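Local coordinates for nitroreductase family protein (Clostridium novyi, PDB 3G14), which probably catalyses redox reactions as a flavin-dependent oxidoreductase of the nitroreductase family, at residues M2-K15 and E109-C123. Sequence-based numbering, arbitrary orientation. Where two conformers were deposited one is given.
Sequences MEFYEVIKKRKSIK and EHIVLGATDEGYGTC. With SO4 (sulfate ion), chain E.
Val7 meets the last turns of helix 109-117 with both methyls: CG1, anti to the backbone N (chi1 173°), lies 3.3 Å from Leu113 O, while CG2 rests near Asp117 CB. Beside it, Ile8 CD1 reaches the Leu113 branches, 3.8 Å from CD2, and Lys10 CG lies against Thr116 CG2. The axes of the segments 4-10 and 109-117 approach to 9.1 Å at 104°. Asp117 OD1 accepts from Met2 N, met nearly along its C-O bond. Arg11 leaves the helix with CG near Thr116 OG1 and CD 3.6 Å from Val112 CG1. In this dimer of the nitroreductase family the contact also meets the second subunit: Arg36 O of the second subunit accepts from Arg11 NH2, and NE2 of its His110 is hydrogen-bonded to Glu109 OE2. Arg11 CD packs against that OE2, but Arg11 NE stays 4.4 Å from Glu109 OE2, beyond a salt bridge, with OE2 well out of the guanidinium plane. The guanidinium turns its edge to a sulfate, probably from the crystallisation liquor, NH1 donating to O4 (3.0 Å) and NH2 to O2; Ser13 adds bonds from N to O3 and OG to O4. Past Gly119, Ile14 N donates to Thr122 O (2.9 Å, 165°).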
loop_
_atom_site.group_PDB
_atom_site.type_symbol
_atom_site.label_atom_id
_atom_site.label_comp_id
_atom_site.label_asym_id
_atom_site.label_seq_id
_atom_site.Cartn_x
_atom_site.Cartn_y
_atom_site.Cartn_z
HETATM N N MSE B 2 13.546 3.503 14.351
HETATM C CA MSE B 2 12.348 4.124 15.001
HETATM C C MSE B 2 11.256 3.135 15.371
HETATM O O MSE B 2 11.130 2.052 14.784
HETATM C CB MSE B 2 11.720 5.163 14.078
HETATM C CG MSE B 2 12.604 6.302 13.730
HETATM SE SE MSE B 2 11.683 7.480 12.536
HETATM C CE MSE B 2 10.194 8.000 13.601
ATOM N N GLU B 3 10.460 3.532 16.359
ATOM C CA GLU B 3 9.279 2.785 16.752
ATOM C C GLU B 3 8.160 2.840 15.674
ATOM O O GLU B 3 8.020 3.827 14.968
ATOM C CB GLU B 3 8.804 3.312 18.090
ATOM C CG GLU B 3 7.686 2.511 18.710
ATOM C CD GLU B 3 6.325 2.977 18.239
ATOM O OE1 GLU B 3 6.174 4.227 18.092
ATOM O OE2 GLU B 3 5.436 2.104 18.011
ATOM N N PHE B 4 7.373 1.768 15.553
ATOM C CA PHE B 4 6.486 1.617 14.416
ATOM C C PHE B 4 5.470 2.760 14.285
ATOM O O PHE B 4 5.376 3.392 13.248
ATOM C CB PHE B 4 5.735 0.260 14.451
ATOM C CG PHE B 4 4.763 0.123 13.334
ATOM C CD1 PHE B 4 5.181 -0.285 12.086
ATOM C CD2 PHE B 4 3.423 0.474 13.511
ATOM C CE1 PHE B 4 4.287 -0.343 11.038
ATOM C CE2 PHE B 4 2.545 0.388 12.455
ATOM C CZ PHE B 4 2.978 -0.017 11.245
ATOM N N TYR B 5 4.707 3.032 15.347
ATOM C CA TYR B 5 3.682 4.072 15.291
ATOM C C TYR B 5 4.305 5.464 15.037
ATOM O O TYR B 5 3.753 6.279 14.278
ATOM C CB TYR B 5 2.847 4.038 16.577
ATOM C CG TYR B 5 1.498 4.741 16.543
ATOM C CD1 TYR B 5 0.822 5.028 15.344
ATOM C CD2 TYR B 5 0.862 5.066 17.735
ATOM C CE1 TYR B 5 -0.446 5.648 15.347
ATOM C CE2 TYR B 5 -0.386 5.678 17.751
ATOM C CZ TYR B 5 -1.037 5.969 16.562
ATOM O OH TYR B 5 -2.264 6.588 16.648
ATOM N N GLU B 6 5.486 5.705 15.609
ATOM C CA GLU B 6 6.240 6.943 15.339
ATOM C C GLU B 6 6.573 7.087 13.865
ATOM O O GLU B 6 6.583 8.192 13.340
ATOM C CB GLU B 6 7.537 7.010 16.156
ATOM C CG GLU B 6 7.330 7.336 17.613
ATOM C CD GLU B 6 6.460 8.574 17.808
ATOM O OE1 GLU B 6 6.765 9.607 17.170
ATOM O OE2 GLU B 6 5.472 8.505 18.583
ATOM N N VAL B 7 6.858 5.979 13.185
ATOM C CA VAL B 7 7.128 6.064 11.738
ATOM C C VAL B 7 5.854 6.500 10.998
ATOM O O VAL B 7 5.855 7.379 10.119
ATOM C CB VAL B 7 7.725 4.756 11.159
ATOM C CG1 VAL B 7 7.838 4.832 9.634
ATOM C CG2 VAL B 7 9.087 4.448 11.783
ATOM N N ILE B 8 4.729 5.919 11.382
ATOM C CA ILE B 8 3.470 6.248 10.711
ATOM C C ILE B 8 3.146 7.736 10.900
ATOM O O ILE B 8 2.691 8.384 9.968
ATOM C CB ILE B 8 2.294 5.379 11.275
ATOM C CG1 ILE B 8 2.634 3.894 11.077
ATOM C CG2 ILE B 8 0.918 5.813 10.655
ATOM C CD1 ILE B 8 2.740 3.406 9.601
ATOM N N LYS B 9 3.351 8.226 12.129
ATOM C CA LYS B 9 3.067 9.605 12.483
ATOM C C LYS B 9 4.010 10.575 11.821
ATOM O O LYS B 9 3.598 11.688 11.474
ATOM C CB LYS B 9 3.098 9.813 13.999
ATOM C CG LYS B 9 1.932 9.183 14.725
ATOM C CD LYS B 9 2.007 9.448 16.203
ATOM C CE LYS B 9 1.045 8.575 16.942
ATOM N NZ LYS B 9 1.066 8.863 18.412
ATOM N N LYS B 10 5.269 10.193 11.651
ATOM C CA LYS B 10 6.279 11.126 11.121
ATOM C C LYS B 10 6.207 11.271 9.603
ATOM O O LYS B 10 6.631 12.285 9.060
ATOM C CB LYS B 10 7.688 10.683 11.542
ATOM C CG LYS B 10 8.831 11.558 10.983
ATOM C CD LYS B 10 10.086 11.538 11.841
ATOM C CE LYS B 10 11.382 11.863 11.042
ATOM N NZ LYS B 10 11.881 10.747 10.094
ATOM N N ARG B 11 5.686 10.253 8.915
ATOM C CA ARG B 11 5.649 10.273 7.465
ATOM C C ARG B 11 4.882 11.486 6.964
ATOM O O ARG B 11 3.755 11.705 7.355
ATOM C CB ARG B 11 4.993 9.014 6.892
ATOM C CG ARG B 11 5.066 8.951 5.364
ATOM C CD ARG B 11 3.809 8.365 4.744
ATOM N NE ARG B 11 2.585 8.998 5.200
ATOM C CZ ARG B 11 2.102 10.164 4.765
ATOM N NH1 ARG B 11 2.744 10.905 3.842
ATOM N NH2 ARG B 11 0.958 10.595 5.279
ATOM N N LYS B 12 5.496 12.260 6.081
ATOM C CA LYS B 12 4.788 13.337 5.385
ATOM C C LYS B 12 5.311 13.510 3.976
ATOM O O LYS B 12 6.400 13.038 3.653
ATOM C CB LYS B 12 4.900 14.643 6.162
ATOM C CG LYS B 12 6.310 15.142 6.355
ATOM C CD LYS B 12 6.445 16.084 7.568
ATOM C CE LYS B 12 5.756 17.432 7.348
ATOM N NZ LYS B 12 5.956 18.000 5.960
ATOM N N SER B 13 4.550 14.214 3.144
ATOM C CA SER B 13 5.011 14.506 1.795
ATOM C C SER B 13 6.055 15.620 1.855
ATOM O O SER B 13 5.793 16.700 2.362
ATOM C CB SER B 13 3.851 14.912 0.885
ATOM O OG SER B 13 2.934 13.877 0.839
ATOM N N ILE B 14 7.251 15.334 1.378
ATOM C CA ILE B 14 8.351 16.257 1.471
ATOM C C ILE B 14 8.707 16.676 0.060
ATOM O O ILE B 14 8.729 15.860 -0.880
ATOM C CB ILE B 14 9.575 15.623 2.190
ATOM C CG1 ILE B 14 9.255 15.295 3.673
ATOM C CG2 ILE B 14 10.794 16.545 2.078
ATOM C CD1 ILE B 14 8.923 16.493 4.517
ATOM N N LYS B 15 8.926 17.977 -0.099
ATOM C CA LYS B 15 9.209 18.555 -1.414
ATOM C C LYS B 15 10.550 19.238 -1.456
ATOM O O LYS B 15 10.992 19.613 -2.540
ATOM C CB LYS B 15 8.122 19.561 -1.821
ATOM C CG LYS B 15 6.750 18.938 -1.937
ATOM C CD LYS B 15 6.608 18.144 -3.196
ATOM C CE LYS B 15 5.161 17.675 -3.346
ATOM N NZ LYS B 15 5.046 16.638 -4.407
ATOM N N GLU B 109 4.328 1.655 -0.562
ATOM C CA GLU B 109 4.128 2.242 0.780
ATOM C C GLU B 109 5.185 1.688 1.766
ATOM O O GLU B 109 5.556 2.388 2.736
ATOM C CB GLU B 109 2.697 2.034 1.294
ATOM C CG GLU B 109 2.363 2.767 2.603
ATOM C CD GLU B 109 2.483 4.286 2.517
ATOM O OE1 GLU B 109 2.845 4.788 1.405
ATOM O OE2 GLU B 109 2.235 4.952 3.551
ATOM N N HIS B 110 5.659 0.452 1.552
ATOM C CA HIS B 110 6.787 -0.067 2.330
ATOM C C HIS B 110 8.059 0.771 2.059
ATOM O O HIS B 110 8.820 1.075 2.993
ATOM C CB HIS B 110 7.027 -1.587 2.074
ATOM C CG HIS B 110 6.051 -2.488 2.776
ATOM N ND1 HIS B 110 6.416 -3.704 3.331
ATOM C CD2 HIS B 110 4.710 -2.389 2.945
ATOM C CE1 HIS B 110 5.343 -4.275 3.867
ATOM N NE2 HIS B 110 4.299 -3.507 3.634
ATOM N N ILE B 111 8.264 1.161 0.794
ATOM C CA ILE B 111 9.401 2.060 0.413
ATOM C C ILE B 111 9.285 3.363 1.186
ATOM O O ILE B 111 10.232 3.806 1.868
ATOM C CB ILE B 111 9.391 2.413 -1.098
ATOM C CG1 ILE B 111 9.560 1.158 -1.978
ATOM C CG2 ILE B 111 10.488 3.461 -1.429
ATOM C CD1 ILE B 111 10.927 0.555 -1.940
ATOM N N VAL B 112 8.105 3.969 1.067
ATOM C CA VAL B 112 7.813 5.271 1.683
ATOM C C VAL B 112 7.959 5.224 3.207
ATOM O O VAL B 112 8.660 6.053 3.811
ATOM C CB VAL B 112 6.414 5.795 1.209
ATOM C CG1 VAL B 112 5.857 6.893 2.150
ATOM C CG2 VAL B 112 6.482 6.242 -0.256
ATOM N N LEU B 113 7.316 4.250 3.844
ATOM C CA LEU B 113 7.456 4.146 5.289
ATOM C C LEU B 113 8.878 3.774 5.727
ATOM O O LEU B 113 9.404 4.271 6.746
ATOM C CB LEU B 113 6.440 3.163 5.836
ATOM C CG LEU B 113 4.989 3.556 5.699
ATOM C CD1 LEU B 113 4.149 2.350 6.066
ATOM C CD2 LEU B 113 4.647 4.828 6.581
ATOM N N GLY B 114 9.520 2.895 4.975
ATOM C CA GLY B 114 10.897 2.548 5.269
ATOM C C GLY B 114 11.856 3.729 5.143
ATOM O O GLY B 114 12.745 3.903 5.986
ATOM N N ALA B 115 11.659 4.554 4.106
ATOM C CA ALA B 115 12.425 5.822 3.969
ATOM C C ALA B 115 12.299 6.677 5.207
ATOM O O ALA B 115 13.295 7.180 5.705
ATOM C CB ALA B 115 11.968 6.640 2.754
ATOM N N THR B 116 11.064 6.882 5.670
ATOM C CA THR B 116 10.801 7.645 6.880
ATOM C C THR B 116 11.574 7.088 8.089
ATOM O O THR B 116 12.240 7.832 8.818
ATOM C CB THR B 116 9.302 7.659 7.210
ATOM O OG1 THR B 116 8.554 8.104 6.064
ATOM C CG2 THR B 116 9.041 8.548 8.430
ATOM N N ASP B 117 11.479 5.774 8.285
ATOM C CA ASP B 117 12.252 5.040 9.306
ATOM C C ASP B 117 13.762 5.283 9.238
ATOM O O ASP B 117 14.420 5.308 10.285
ATOM C CB ASP B 117 11.917 3.534 9.169
ATOM C CG ASP B 117 12.666 2.660 10.129
ATOM O OD1 ASP B 117 12.468 2.803 11.340
ATOM O OD2 ASP B 117 13.461 1.823 9.659
ATOM N N GLU B 118 14.305 5.409 8.029
ATOM C CA GLU B 118 15.751 5.613 7.807
ATOM C C GLU B 118 16.149 7.097 7.774
ATOM O O GLU B 118 17.319 7.422 7.571
ATOM C CB GLU B 118 16.207 4.911 6.512
ATOM C CG GLU B 118 16.001 3.388 6.459
ATOM C CD GLU B 118 16.700 2.600 7.545
ATOM O OE1 GLU B 118 17.697 3.087 8.089
ATOM O OE2 GLU B 118 16.243 1.461 7.818
ATOM N N GLY B 119 15.186 7.990 8.004
ATOM C CA GLY B 119 15.466 9.410 8.148
ATOM C C GLY B 119 15.433 10.162 6.841
ATOM O O GLY B 119 16.027 11.251 6.724
ATOM N N TYR B 120 14.729 9.577 5.868
ATOM C CA TYR B 120 14.577 10.145 4.537
ATOM C C TYR B 120 13.136 10.560 4.249
ATOM O O TYR B 120 12.192 9.894 4.644
ATOM C CB TYR B 120 15.064 9.150 3.467
ATOM C CG TYR B 120 16.541 8.795 3.560
ATOM C CD1 TYR B 120 17.512 9.785 3.644
ATOM C CD2 TYR B 120 16.949 7.464 3.533
ATOM C CE1 TYR B 120 18.866 9.451 3.732
ATOM C CE2 TYR B 120 18.300 7.111 3.615
ATOM C CZ TYR B 120 19.254 8.110 3.720
ATOM O OH TYR B 120 20.584 7.762 3.795
ATOM N N GLY B 121 12.997 11.668 3.534
ATOM C CA GLY B 121 11.731 12.137 3.007
ATOM C C GLY B 121 11.375 11.475 1.666
ATOM O O GLY B 121 12.241 11.077 0.906
ATOM N N THR B 122 10.069 11.397 1.407
ATOM C CA THR B 122 9.527 10.917 0.142
ATOM C C THR B 122 8.299 11.751 -0.224
ATOM O O THR B 122 7.816 12.581 0.561
ATOM C CB THR B 122 9.070 9.440 0.244
ATOM O OG1 THR B 122 8.279 9.300 1.420
ATOM C CG2 THR B 122 10.254 8.489 0.291
ATOM N N CYS B 123 7.806 11.541 -1.433
ATOM C CA CYS B 123 6.577 12.188 -1.850
ATOM C C CYS B 123 5.955 11.353 -2.939
ATOM O O CYS B 123 6.556 11.163 -3.980
ATOM C CB CYS B 123 6.861 13.606 -2.356
ATOM S SG CYS B 123 5.364 14.537 -2.732
HETATM S S SO4 E . 0.835 14.251 3.806
HETATM O O1 SO4 E . -0.141 15.139 3.194
HETATM O O2 SO4 E . 0.314 13.647 5.033
HETATM O O3 SO4 E . 2.028 15.012 4.186
HETATM O O4 SO4 E . 1.144 13.180 2.858
HETATM O O HOH W 1 5.856 10.448 2.146
#